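Local atomic coordinates of betaine aldehyde dehydrogenase (Staphylococcus aureus subsp. aureus COL, PDB entry 4QTO), a protein that catalyses the NAD-dependent oxidation of betaine aldehyde to glycine betaine, as a member of the aldehyde dehydrogenase family. Residues Ile288-Asp293 against Gln322-Asp327; Met352-Ser357 against Gly393-Pro398; Glu374-Ala379 against Thr406-Val411; Leu434-Ile439 against Lys460-Thr465. All coordinates share one frame; numbering follows the deposited sequence.

Contact 2 is the buried one, two irregular segments joined by a ring face, one direct hydrogen bond and a water. The other three are partly buried and lean more on polar side chains. All four adjoin the seven-stranded mixed sheet: contact 1 at the ends of two adjacent parallel strands, contact 2 at the loop before strand 399-402, contact 3 between a helix end and a helix start, contact 4 between a helix end and the loop before strand 465-468. In contacts 1, 3 and 4 the carriers are an amide and a carboxylate, a carboxylate at backbone N-H groups, and an asparagine amide. T406 of contact 3 touches D437 of contact 4, and only contact 4 reaches another subunit.

Contact 1: Ile288-Asp293 against Gln322-Asp327; sequences IFDDAD and QNSIKD
Q322 and S324 meet I288 and D290 through three direct hydrogen bonds. One joins backbones, Q322 N to I288 O at 3.0 Å. The second uses the Q322 side chain: CG lies anti to the backbone N (chi1 -164°), and the extended chain beyond it brings OE1 to D290 N at 2.8 Å. That bond is almost straight (170° at the hydrogen) and falls on a lone pair of OE1 in the carbonyl plane. In the third, S324 OG donates to D290 OD2 at 2.7 Å, on the anti lone pair of OD2, the one away from OD1.

A water donates to both D290 OD1 and Q322 OE1 and so bridges two acceptors that cannot bond to each other. Q322 NE2 is held separately by E426 O, which fixes the turn of the amide.

These bonds close the ends of strands 285-288 and 318-322, parallel neighbours in the sheet of what is, in aldehyde dehydrogenases, the catalytic domain. From here one chain makes a type I turn, F289 to A292, into helix 294-306, with D293 as its N-cap; the other runs directly into helix 323-337.

The remaining contacts are made by the F289 ring and by apolar side chains. F289 presents a ring edge, CD1 lying 3.5 Å from Q322 OE1, with ring and amide planes 79° apart; the same ring forms a T-shaped (edge-to-face) pair with F425. On the apolar side, I325 CD1 reaches F289 O at 3.6 Å while I325 CG2 rests 3.7 Å from D290 CB. The I288 and I325 side chains cross at about a right angle, I288 CG2 lying 4.1 Å from I325 CD1.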
loop_
_atom_site.group_PDB
_atom_site.type_symbol
_atom_site.label_atom_id
_atom_site.label_comp_id
_atom_site.label_asym_id
_atom_site.label_seq_id
_atom_site.Cartn_x
_atom_site.Cartn_y
_atom_site.Cartn_z
ATOM N N ILE A 288 -7.844 -13.375 -32.021
ATOM C CA ILE A 288 -8.614 -12.480 -32.882
ATOM C C ILE A 288 -10.022 -13.012 -33.099
ATOM O O ILE A 288 -10.224 -14.058 -33.724
ATOM C CB ILE A 288 -7.874 -12.304 -34.206
ATOM C CG1 ILE A 288 -6.426 -11.818 -33.984
ATOM C CG2 ILE A 288 -8.649 -11.383 -35.137
ATOM C CD1 ILE A 288 -5.588 -11.867 -35.232
ATOM N N PHE A 289 -10.997 -12.312 -32.546
ATOM C CA PHE A 289 -12.408 -12.672 -32.710
ATOM C C PHE A 289 -12.992 -12.128 -33.996
ATOM O O PHE A 289 -12.455 -11.174 -34.589
ATOM C CB PHE A 289 -13.210 -12.161 -31.528
ATOM C CG PHE A 289 -13.042 -12.987 -30.281
ATOM C CD1 PHE A 289 -13.858 -14.090 -30.075
ATOM C CD2 PHE A 289 -12.074 -12.698 -29.350
ATOM C CE1 PHE A 289 -13.714 -14.876 -28.954
ATOM C CE2 PHE A 289 -11.929 -13.473 -28.208
ATOM C CZ PHE A 289 -12.765 -14.578 -28.011
ATOM N N ASP A 290 -14.128 -12.700 -34.418
ATOM C CA ASP A 290 -14.773 -12.260 -35.656
ATOM C C ASP A 290 -15.351 -10.850 -35.567
ATOM O O ASP A 290 -15.698 -10.279 -36.589
ATOM C CB ASP A 290 -15.726 -13.316 -36.248
ATOM C CG ASP A 290 -16.942 -13.589 -35.444
ATOM O OD1 ASP A 290 -17.345 -12.742 -34.605
ATOM O OD2 ASP A 290 -17.550 -14.678 -35.696
ATOM N N ASP A 291 -15.409 -10.278 -34.357
ATOM C CA ASP A 291 -15.836 -8.918 -34.170
ATOM C C ASP A 291 -14.707 -7.948 -33.812
ATOM O O ASP A 291 -14.961 -6.846 -33.320
ATOM C CB ASP A 291 -17.000 -8.811 -33.182
ATOM C CG ASP A 291 -16.651 -9.279 -31.790
ATOM O OD1 ASP A 291 -15.524 -9.763 -31.566
ATOM O OD2 ASP A 291 -17.538 -9.148 -30.894
ATOM N N ALA A 292 -13.477 -8.365 -34.062
ATOM C CA ALA A 292 -12.356 -7.474 -33.987
ATOM C C ALA A 292 -12.436 -6.454 -35.119
ATOM O O ALA A 292 -13.082 -6.702 -36.166
ATOM C CB ALA A 292 -11.085 -8.244 -34.165
ATOM N N ASP A 293 -11.805 -5.310 -34.913
ATOM C CA ASP A 293 -11.548 -4.344 -35.994
ATOM C C ASP A 293 -10.550 -5.119 -36.862
ATOM O O ASP A 293 -9.387 -5.377 -36.472
ATOM C CB ASP A 293 -10.951 -3.083 -35.401
ATOM C CG ASP A 293 -10.499 -2.073 -36.431
ATOM O OD1 ASP A 293 -10.127 -2.456 -37.569
ATOM O OD2 ASP A 293 -10.420 -0.874 -36.031
ATOM N N GLN A 322 -10.740 -16.690 -34.967
ATOM C CA GLN A 322 -12.038 -17.333 -34.979
ATOM C C GLN A 322 -12.296 -18.008 -36.339
ATOM O O GLN A 322 -12.025 -17.408 -37.368
ATOM C CB GLN A 322 -13.139 -16.341 -34.546
ATOM C CG GLN A 322 -14.415 -17.045 -34.169
ATOM C CD GLN A 322 -15.266 -16.226 -33.211
ATOM O OE1 GLN A 322 -15.192 -14.992 -33.138
ATOM N NE2 GLN A 322 -16.043 -16.929 -32.399
ATOM N N ASN A 323 -12.818 -19.247 -36.305
ATOM C CA ASN A 323 -13.017 -20.011 -37.525
ATOM C C ASN A 323 -13.763 -19.266 -38.604
ATOM O O ASN A 323 -13.448 -19.402 -39.808
ATOM C CB ASN A 323 -13.724 -21.343 -37.238
ATOM C CG ASN A 323 -12.819 -22.347 -36.549
ATOM O OD1 ASN A 323 -11.603 -22.388 -36.798
ATOM N ND2 ASN A 323 -13.406 -23.185 -35.704
ATOM N N SER A 324 -14.765 -18.500 -38.203
ATOM C CA SER A 324 -15.576 -17.750 -39.141
ATOM C C SER A 324 -14.826 -16.773 -40.035
ATOM O O SER A 324 -15.267 -16.490 -41.160
ATOM C CB SER A 324 -16.690 -17.020 -38.363
ATOM O OG SER A 324 -16.111 -16.224 -37.347
ATOM N N ILE A 325 -13.709 -16.231 -39.541
ATOM C CA ILE A 325 -12.887 -15.297 -40.308
ATOM C C ILE A 325 -11.479 -15.808 -40.600
ATOM O O ILE A 325 -10.642 -15.049 -41.091
ATOM C CB ILE A 325 -12.798 -13.908 -39.658
ATOM C CG1 ILE A 325 -12.196 -13.930 -38.246
ATOM C CG2 ILE A 325 -14.177 -13.256 -39.653
ATOM C CD1 ILE A 325 -11.564 -12.620 -37.806
ATOM N N LYS A 326 -11.232 -17.081 -40.312
ATOM C CA LYS A 326 -9.888 -17.617 -40.469
ATOM C C LYS A 326 -9.368 -17.524 -41.892
ATOM O O LYS A 326 -8.239 -17.107 -42.100
ATOM C CB LYS A 326 -9.860 -19.056 -39.962
ATOM C CG LYS A 326 -8.526 -19.731 -40.092
ATOM C CD LYS A 326 -8.624 -21.074 -39.396
ATOM C CE LYS A 326 -7.377 -21.887 -39.536
ATOM N NZ LYS A 326 -7.252 -22.399 -40.922
ATOM N N ASP A 327 -10.180 -17.894 -42.880
ATOM C CA ASP A 327 -9.731 -17.809 -44.273
ATOM C C ASP A 327 -9.442 -16.355 -44.715
ATOM O O ASP A 327 -8.426 -16.079 -45.333
ATOM C CB ASP A 327 -10.724 -18.494 -45.183
ATOM C CG ASP A 327 -10.801 -19.981 -44.940
ATOM O OD1 ASP A 327 -9.819 -20.569 -44.422
ATOM O OD2 ASP A 327 -11.802 -20.595 -45.334
HETATM O O HOH W 1 -16.975 -12.968 -32.091
#

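Contact 2: Met352-Ser357 against Gly393-Pro398; sequences MGPVIS and GLFFEP
P354 sets a proline carbon squarely over the ring of F395: CB stands 3.9 Å from the ring centroid and only 6° off the normal, a CH-pi contact over the centre of the face. CD lies over the same side nearer the rim, 3.8 Å from F395 CE1. M352 O approaches the ring differently, at its edge and close to its plane.

Beside this CH-pi contact runs the direct hydrogen bond between the segments, V355 N to L394 O at 2.8 Å, with the donor tilted 31° from the carbonyl plane. L394 is the centre of an inverse gamma turn. Its O is also approached by V355 CG2 at 3.2 Å, because that methyl sits between the backbone N and the carbonyl carbon of its own residue. Further along, a water donates to G353 O and accepts from F396 N, bridging two backbones too far apart to pair directly.

At one end M352 bends at its last torsion (chi3 93°), which turns CE onto F396 O at 3.4 Å and beside P398 CD at 4.0 Å. At the other, L394 CD1 rests 3.5 Å from S357 CA, where S357 OG caps H360 N.

This is loop-to-loop packing without regular strand pairing, in what corresponds to the catalytic domain of aldehyde dehydrogenases. S357 opens helix 358-373, whose R361 bonds F395 O and whose I364 packs on F396. Y306 of helix 294-306 lies against M352 and P398, I356 packs on W180, and the segment 393-398 leads straight into strand 399-402 of the seven-stranded sheet.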
loop_
_atom_site.group_PDB
_atom_site.type_symbol
_atom_site.label_atom_id
_atom_site.label_comp_id
_atom_site.label_asym_id
_atom_site.label_seq_id
_atom_site.Cartn_x
_atom_site.Cartn_y
_atom_site.Cartn_z
ATOM N N MET A 352 12.231 -4.850 -41.431
ATOM C CA MET A 352 12.699 -5.993 -40.669
ATOM C C MET A 352 14.151 -6.270 -40.999
ATOM O O MET A 352 14.532 -6.400 -42.178
ATOM C CB MET A 352 11.858 -7.249 -40.952
ATOM C CG MET A 352 11.957 -8.306 -39.876
ATOM S SD MET A 352 10.980 -9.805 -40.203
ATOM C CE MET A 352 12.213 -10.785 -41.013
ATOM N N GLY A 353 14.954 -6.361 -39.964
ATOM C CA GLY A 353 16.368 -6.686 -40.112
ATOM C C GLY A 353 16.655 -8.194 -40.089
ATOM O O GLY A 353 15.744 -9.024 -40.187
ATOM N N PRO A 354 17.930 -8.560 -39.962
ATOM C CA PRO A 354 18.334 -9.936 -39.881
ATOM C C PRO A 354 18.112 -10.542 -38.515
ATOM O O PRO A 354 17.737 -9.824 -37.566
ATOM C CB PRO A 354 19.837 -9.860 -40.126
ATOM C CG PRO A 354 20.210 -8.556 -39.497
ATOM C CD PRO A 354 19.065 -7.638 -39.804
ATOM N N VAL A 355 18.310 -11.860 -38.407
ATOM C CA VAL A 355 18.303 -12.536 -37.111
ATOM C C VAL A 355 19.729 -12.458 -36.570
ATOM O O VAL A 355 20.651 -12.063 -37.272
ATOM C CB VAL A 355 17.719 -13.964 -37.117
ATOM C CG1 VAL A 355 16.257 -13.933 -37.547
ATOM C CG2 VAL A 355 18.539 -14.925 -37.978
ATOM N N ILE A 356 19.910 -12.871 -35.331
ATOM C CA ILE A 356 21.118 -12.495 -34.586
ATOM C C ILE A 356 22.427 -13.207 -34.878
ATOM O O ILE A 356 23.497 -12.593 -34.759
ATOM C CB ILE A 356 20.817 -12.559 -33.069
ATOM C CG1 ILE A 356 21.798 -11.748 -32.234
ATOM C CG2 ILE A 356 20.767 -14.000 -32.585
ATOM C CD1 ILE A 356 21.752 -10.253 -32.487
ATOM N N SER A 357 22.359 -14.487 -35.254
ATOM C CA SER A 357 23.571 -15.281 -35.431
ATOM C C SER A 357 23.333 -16.457 -36.337
ATOM O O SER A 357 22.197 -16.804 -36.626
ATOM C CB SER A 357 24.028 -15.829 -34.076
ATOM O OG SER A 357 23.117 -16.808 -33.589
ATOM N N GLY A 393 24.135 -11.303 -45.193
ATOM C CA GLY A 393 23.600 -11.146 -43.847
ATOM C C GLY A 393 22.807 -12.344 -43.361
ATOM O O GLY A 393 22.476 -13.251 -44.108
ATOM N N LEU A 394 22.427 -12.288 -42.087
ATOM C CA LEU A 394 21.714 -13.380 -41.454
ATOM C C LEU A 394 20.204 -13.211 -41.558
ATOM O O LEU A 394 19.482 -13.236 -40.567
ATOM C CB LEU A 394 22.151 -13.483 -39.996
ATOM C CG LEU A 394 23.638 -13.833 -39.796
ATOM C CD1 LEU A 394 24.068 -13.552 -38.387
ATOM C CD2 LEU A 394 23.865 -15.301 -40.118
ATOM N N PHE A 395 19.726 -13.055 -42.787
ATOM C CA PHE A 395 18.309 -12.869 -43.021
ATOM C C PHE A 395 17.520 -14.173 -43.118
ATOM O O PHE A 395 18.033 -15.233 -43.531
ATOM C CB PHE A 395 18.077 -12.005 -44.259
ATOM C CG PHE A 395 18.482 -10.585 -44.072
ATOM C CD1 PHE A 395 17.576 -9.676 -43.537
ATOM C CD2 PHE A 395 19.755 -10.168 -44.370
ATOM C CE1 PHE A 395 17.945 -8.359 -43.330
ATOM C CE2 PHE A 395 20.128 -8.862 -44.156
ATOM C CZ PHE A 395 19.212 -7.952 -43.654
ATOM N N PHE A 396 16.268 -14.073 -42.685
ATOM C CA PHE A 396 15.330 -15.177 -42.779
ATOM C C PHE A 396 13.977 -14.537 -43.115
ATOM O O PHE A 396 13.605 -13.540 -42.507
ATOM C CB PHE A 396 15.273 -16.014 -41.517
ATOM C CG PHE A 396 14.565 -17.324 -41.726
ATOM C CD1 PHE A 396 15.266 -18.419 -42.208
ATOM C CD2 PHE A 396 13.235 -17.444 -41.478
ATOM C CE1 PHE A 396 14.622 -19.620 -42.453
ATOM C CE2 PHE A 396 12.589 -18.645 -41.703
ATOM C CZ PHE A 396 13.271 -19.718 -42.191
ATOM N N GLU A 397 13.289 -15.093 -44.112
ATOM C CA GLU A 397 12.055 -14.489 -44.564
ATOM C C GLU A 397 10.948 -14.525 -43.515
ATOM O O GLU A 397 10.829 -15.501 -42.783
ATOM C CB GLU A 397 11.538 -15.197 -45.793
ATOM C CG GLU A 397 12.387 -14.994 -47.041
ATOM C CD GLU A 397 11.933 -15.876 -48.211
ATOM O OE1 GLU A 397 11.197 -16.893 -48.023
ATOM O OE2 GLU A 397 12.395 -15.581 -49.334
ATOM N N PRO A 398 10.115 -13.471 -43.469
ATOM C CA PRO A 398 8.966 -13.535 -42.557
ATOM C C PRO A 398 8.072 -14.661 -43.037
ATOM O O PRO A 398 7.808 -14.813 -44.255
ATOM C CB PRO A 398 8.326 -12.158 -42.654
ATOM C CG PRO A 398 8.835 -11.588 -43.931
ATOM C CD PRO A 398 10.210 -12.182 -44.158
HETATM O O HOH W 2 15.491 -11.565 -41.303
#

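Contact 3: Glu374-Ala379 against Thr406-Val411; sequences EGATIA and TSMRIV
E374 grips the start of helix 409-412 with both carboxylate oxygens: OE2 accepts a hydrogen bond from R409 N at 2.6 Å and OE1 one from I410 N at 3.1 Å. Each uses its syn lone pair, so the carboxylate straddles two successive N-H groups just past M408, the N-cap position. The group arrives there because CG lies beside the backbone N, anti to the carbonyl carbon (chi1 -61°), and the chain beyond it is extended. Two bonds to separate oxygens fix the rotation of the carboxylate, and the helix start would probably favour its negative charge.

M408 runs the other way alongside E374. With every torsion past chi1 extended (chi3 174°), its thioether stretches back along the E374 chain. CB lies 3.4 Å from E374 OE1, SD is 4.0 Å from A376 CB, and CE ends 3.4 Å from E374 O.

R409 takes no salt bridge from E374, its NE standing 5.5 Å from E374 OE2. The CB and CG end of its side chain touches the carboxylate, CB lying 3.4 Å from OE2. A bend at chi3 turns the guanidinium away, and NE pairs with E413.

E374 directly follows helix 358-373, and G375 is the first residue to leave helical angles, in a Schellman motif with positive phi (98°), where a side chain would press on the preceding carbonyl O. The chain then enters strand 377-380, at the edge of the seven-stranded sheet within this chain. I401 of the adjacent strand 399-402 packs on A376, while V370 of helix 358-373 lies against R409.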
loop_
_atom_site.group_PDB
_atom_site.type_symbol
_atom_site.label_atom_id
_atom_site.label_comp_id
_atom_site.label_asym_id
_atom_site.label_seq_id
_atom_site.Cartn_x
_atom_site.Cartn_y
_atom_site.Cartn_z
ATOM N N GLU A 374 5.378 -32.589 -39.459
ATOM C CA GLU A 374 4.185 -32.723 -38.646
ATOM C C GLU A 374 2.917 -32.476 -39.410
ATOM O O GLU A 374 1.831 -32.595 -38.853
ATOM C CB GLU A 374 4.210 -31.662 -37.523
ATOM C CG GLU A 374 5.356 -31.783 -36.600
ATOM C CD GLU A 374 5.252 -30.780 -35.453
ATOM O OE1 GLU A 374 5.332 -29.518 -35.623
ATOM O OE2 GLU A 374 5.186 -31.335 -34.366
ATOM N N GLY A 375 3.038 -32.046 -40.668
ATOM C CA GLY A 375 1.863 -31.830 -41.500
ATOM C C GLY A 375 1.365 -30.415 -41.599
ATOM O O GLY A 375 0.271 -30.198 -42.111
ATOM N N ALA A 376 2.123 -29.440 -41.091
ATOM C CA ALA A 376 1.719 -28.050 -41.197
ATOM C C ALA A 376 2.158 -27.502 -42.542
ATOM O O ALA A 376 3.022 -28.043 -43.197
ATOM C CB ALA A 376 2.327 -27.212 -40.082
ATOM N N THR A 377 1.525 -26.414 -42.967
ATOM C CA THR A 377 1.840 -25.777 -44.250
ATOM C C THR A 377 2.655 -24.503 -44.075
ATOM O O THR A 377 2.265 -23.675 -43.276
ATOM C CB THR A 377 0.514 -25.396 -44.943
ATOM O OG1 THR A 377 -0.140 -26.614 -45.383
ATOM C CG2 THR A 377 0.743 -24.516 -46.129
ATOM N N ILE A 378 3.773 -24.355 -44.814
ATOM C CA ILE A 378 4.530 -23.107 -44.785
ATOM C C ILE A 378 3.822 -22.275 -45.852
ATOM O O ILE A 378 4.063 -22.463 -47.072
ATOM C CB ILE A 378 6.012 -23.297 -45.146
ATOM C CG1 ILE A 378 6.668 -24.359 -44.274
ATOM C CG2 ILE A 378 6.757 -21.979 -45.034
ATOM C CD1 ILE A 378 6.607 -24.116 -42.803
ATOM N N ALA A 379 2.929 -21.398 -45.430
ATOM C CA ALA A 379 2.117 -20.637 -46.352
ATOM C C ALA A 379 2.868 -19.557 -47.122
ATOM O O ALA A 379 2.510 -19.240 -48.270
ATOM C CB ALA A 379 0.922 -20.053 -45.647
ATOM N N THR A 406 -2.614 -27.655 -31.900
ATOM C CA THR A 406 -1.951 -27.580 -30.610
ATOM C C THR A 406 -1.045 -28.764 -30.259
ATOM O O THR A 406 -0.123 -28.617 -29.449
ATOM C CB THR A 406 -2.998 -27.319 -29.508
ATOM O OG1 THR A 406 -2.356 -26.845 -28.327
ATOM C CG2 THR A 406 -3.832 -28.560 -29.215
ATOM N N SER A 407 -1.243 -29.914 -30.906
ATOM C CA SER A 407 -0.390 -31.065 -30.627
ATOM C C SER A 407 1.006 -30.947 -31.237
ATOM O O SER A 407 1.922 -31.695 -30.865
ATOM C CB SER A 407 -1.034 -32.351 -31.187
ATOM O OG SER A 407 -0.999 -32.383 -32.604
ATOM N N MET A 408 1.181 -30.026 -32.176
ATOM C CA MET A 408 2.451 -29.905 -32.892
ATOM C C MET A 408 3.578 -29.198 -32.176
ATOM O O MET A 408 3.355 -28.223 -31.467
ATOM C CB MET A 408 2.217 -29.170 -34.206
ATOM C CG MET A 408 1.283 -29.869 -35.164
ATOM S SD MET A 408 1.024 -28.857 -36.631
ATOM C CE MET A 408 0.040 -30.015 -37.613
ATOM N N ARG A 409 4.809 -29.657 -32.406
ATOM C CA ARG A 409 5.971 -28.972 -31.845
ATOM C C ARG A 409 6.095 -27.514 -32.298
ATOM O O ARG A 409 6.508 -26.651 -31.516
ATOM C CB ARG A 409 7.271 -29.699 -32.228
ATOM C CG ARG A 409 7.441 -31.076 -31.621
ATOM C CD ARG A 409 8.825 -31.633 -31.971
ATOM N NE ARG A 409 9.885 -30.756 -31.495
ATOM C CZ ARG A 409 11.136 -30.731 -31.934
ATOM N NH1 ARG A 409 11.545 -31.544 -32.905
ATOM N NH2 ARG A 409 11.984 -29.854 -31.419
ATOM N N ILE A 410 5.735 -27.238 -33.553
ATOM C CA ILE A 410 5.862 -25.875 -34.090
ATOM C C ILE A 410 4.933 -24.921 -33.343
ATOM O O ILE A 410 5.220 -23.734 -33.279
ATOM C CB ILE A 410 5.661 -25.829 -35.626
ATOM C CG1 ILE A 410 6.069 -24.470 -36.244
ATOM C CG2 ILE A 410 4.230 -26.184 -36.023
ATOM C CD1 ILE A 410 7.543 -24.168 -36.245
ATOM N N VAL A 411 3.840 -25.441 -32.794
ATOM C CA VAL A 411 2.888 -24.617 -32.040
ATOM C C VAL A 411 3.326 -24.542 -30.592
ATOM O O VAL A 411 3.246 -23.473 -29.986
ATOM C CB VAL A 411 1.444 -25.158 -32.146
ATOM C CG1 VAL A 411 0.524 -24.422 -31.171
ATOM C CG2 VAL A 411 0.950 -25.014 -33.571
#

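Contact 4: Leu434-Ile439 against Lys460-Thr465; sequences LANDSI and KLKLGT
N436 turns the edge of its flat carboxamide to the backbone of K460 and K462. This side-chain-to-backbone pairing lies at the end of helix 428-436, in what is presumably the catalytic domain. ND2 donates to K460 O at 3.0 Å, with that oxygen only 4° out of the amide plane, and OD1 accepts a hydrogen bond from K462 N at 2.9 Å, almost straight (177° at the hydrogen). Over one face of the amide passes the K462 chain at about a right angle, its CD 4.1 Å from N436 CG and its CE 4.1 Å from ND2.

The amide thus pairs with the C=O and N-H that flank L461, imitating the pattern of a parallel strand. It joins the helix to the loop between helix 451-460 and strand 465-468, an outermost strand of the sheet within this chain. Two bonds, one given and one received, fix the rotation of the amide and leave little doubt about which end is nitrogen.

Both segments turn sharply nearby, with D437 and K462 each at the centre of an inverse gamma turn. K462 NZ forms a salt bridge with E84 of the second subunit, and L461 O accepts from K504 of that subunit. T465 pairs in a parallel ladder with a strand of the same partner, carrying the sheet across the interface.

Toward the sheet, A435 and L461 both pack on I287 of strand 285-288, and A435 CB meets L461 CD2 at 3.7 Å.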
loop_
_atom_site.group_PDB
_atom_site.type_symbol
_atom_site.label_atom_id
_atom_site.label_comp_id
_atom_site.label_asym_id
_atom_site.label_seq_id
_atom_site.Cartn_x
_atom_site.Cartn_y
_atom_site.Cartn_z
ATOM N N LEU A 434 -7.198 -23.215 -25.896
ATOM C CA LEU A 434 -6.024 -23.304 -26.764
ATOM C C LEU A 434 -4.915 -22.368 -26.313
ATOM O O LEU A 434 -3.753 -22.746 -26.225
ATOM C CB LEU A 434 -6.399 -22.991 -28.212
ATOM C CG LEU A 434 -7.229 -24.060 -28.900
ATOM C CD1 LEU A 434 -7.661 -23.546 -30.260
ATOM C CD2 LEU A 434 -6.411 -25.340 -29.051
ATOM N N ALA A 435 -5.265 -21.130 -25.984
ATOM C CA ALA A 435 -4.268 -20.158 -25.563
ATOM C C ALA A 435 -3.510 -20.612 -24.317
ATOM O O ALA A 435 -2.292 -20.381 -24.230
ATOM C CB ALA A 435 -4.913 -18.800 -25.336
ATOM N N ASN A 436 -4.228 -21.268 -23.395
ATOM C CA ASN A 436 -3.641 -21.754 -22.159
ATOM C C ASN A 436 -2.955 -23.115 -22.303
ATOM O O ASN A 436 -2.274 -23.563 -21.360
ATOM C CB ASN A 436 -4.690 -21.810 -21.050
ATOM C CG ASN A 436 -5.002 -20.447 -20.476
ATOM O OD1 ASN A 436 -4.158 -19.535 -20.494
ATOM N ND2 ASN A 436 -6.178 -20.323 -19.904
ATOM N N ASP A 437 -3.069 -23.715 -23.489
ATOM C CA ASP A 437 -2.467 -25.030 -23.735
ATOM C C ASP A 437 -1.032 -24.887 -24.250
ATOM O O ASP A 437 -0.753 -25.068 -25.456
ATOM C CB ASP A 437 -3.293 -25.818 -24.748
ATOM C CG ASP A 437 -2.799 -27.249 -24.918
ATOM O OD1 ASP A 437 -2.122 -27.741 -24.005
ATOM O OD2 ASP A 437 -3.098 -27.896 -25.971
ATOM N N SER A 438 -0.142 -24.446 -23.360
ATOM C CA SER A 438 1.291 -24.379 -23.646
ATOM C C SER A 438 1.962 -24.406 -22.291
ATOM O O SER A 438 1.300 -24.285 -21.244
ATOM C CB SER A 438 1.780 -23.117 -24.431
ATOM O OG SER A 438 2.109 -22.023 -23.615
ATOM N N ILE A 439 3.270 -24.577 -22.302
ATOM C CA ILE A 439 4.004 -24.577 -21.044
ATOM C C ILE A 439 4.333 -23.173 -20.590
ATOM O O ILE A 439 4.828 -23.014 -19.463
ATOM C CB ILE A 439 5.337 -25.368 -21.153
ATOM C CG1 ILE A 439 6.309 -24.708 -22.150
ATOM C CG2 ILE A 439 5.083 -26.817 -21.558
ATOM C CD1 ILE A 439 7.721 -25.295 -22.123
ATOM N N LYS A 460 -9.233 -14.941 -17.890
ATOM C CA LYS A 460 -9.001 -16.382 -17.915
ATOM C C LYS A 460 -7.666 -16.834 -18.522
ATOM O O LYS A 460 -7.302 -18.012 -18.376
ATOM C CB LYS A 460 -10.157 -17.098 -18.616
ATOM C CG LYS A 460 -11.464 -17.018 -17.819
ATOM C CD LYS A 460 -12.449 -18.070 -18.305
ATOM C CE LYS A 460 -13.627 -18.262 -17.359
ATOM N NZ LYS A 460 -14.536 -17.087 -17.384
ATOM N N LEU A 461 -6.928 -15.923 -19.168
ATOM C CA LEU A 461 -5.631 -16.275 -19.747
ATOM C C LEU A 461 -4.565 -16.313 -18.680
ATOM O O LEU A 461 -4.432 -15.361 -17.888
ATOM C CB LEU A 461 -5.238 -15.282 -20.827
ATOM C CG LEU A 461 -6.186 -15.214 -22.015
ATOM C CD1 LEU A 461 -5.727 -14.146 -23.004
ATOM C CD2 LEU A 461 -6.277 -16.571 -22.718
ATOM N N LYS A 462 -3.789 -17.391 -18.645
ATOM C CA LYS A 462 -2.692 -17.531 -17.658
ATOM C C LYS A 462 -1.421 -16.895 -18.196
ATOM O O LYS A 462 -0.477 -17.592 -18.656
ATOM C CB LYS A 462 -2.505 -18.992 -17.284
ATOM C CG LYS A 462 -3.753 -19.554 -16.618
ATOM C CD LYS A 462 -3.672 -21.072 -16.612
ATOM C CE LYS A 462 -4.998 -21.729 -16.265
ATOM N NZ LYS A 462 -5.383 -21.378 -14.885
ATOM N N LEU A 463 -1.414 -15.561 -18.146
ATOM C CA LEU A 463 -0.346 -14.746 -18.723
ATOM C C LEU A 463 -0.040 -13.560 -17.835
ATOM O O LEU A 463 -0.977 -12.983 -17.257
ATOM C CB LEU A 463 -0.828 -14.163 -20.083
ATOM C CG LEU A 463 -1.240 -15.161 -21.162
ATOM C CD1 LEU A 463 -1.911 -14.446 -22.326
ATOM C CD2 LEU A 463 -0.031 -15.966 -21.612
ATOM N N GLY A 464 1.230 -13.172 -17.744
ATOM C CA GLY A 464 1.618 -12.022 -16.907
ATOM C C GLY A 464 1.119 -10.686 -17.411
ATOM O O GLY A 464 0.932 -9.743 -16.626
ATOM N N THR A 465 0.955 -10.564 -18.721
ATOM C CA THR A 465 0.418 -9.336 -19.339
ATOM C C THR A 465 -0.569 -9.714 -20.416
ATOM O O THR A 465 -0.292 -10.579 -21.246
ATOM C CB THR A 465 1.558 -8.485 -19.974
ATOM O OG1 THR A 465 2.529 -8.138 -18.967
ATOM C CG2 THR A 465 1.025 -7.222 -20.622
#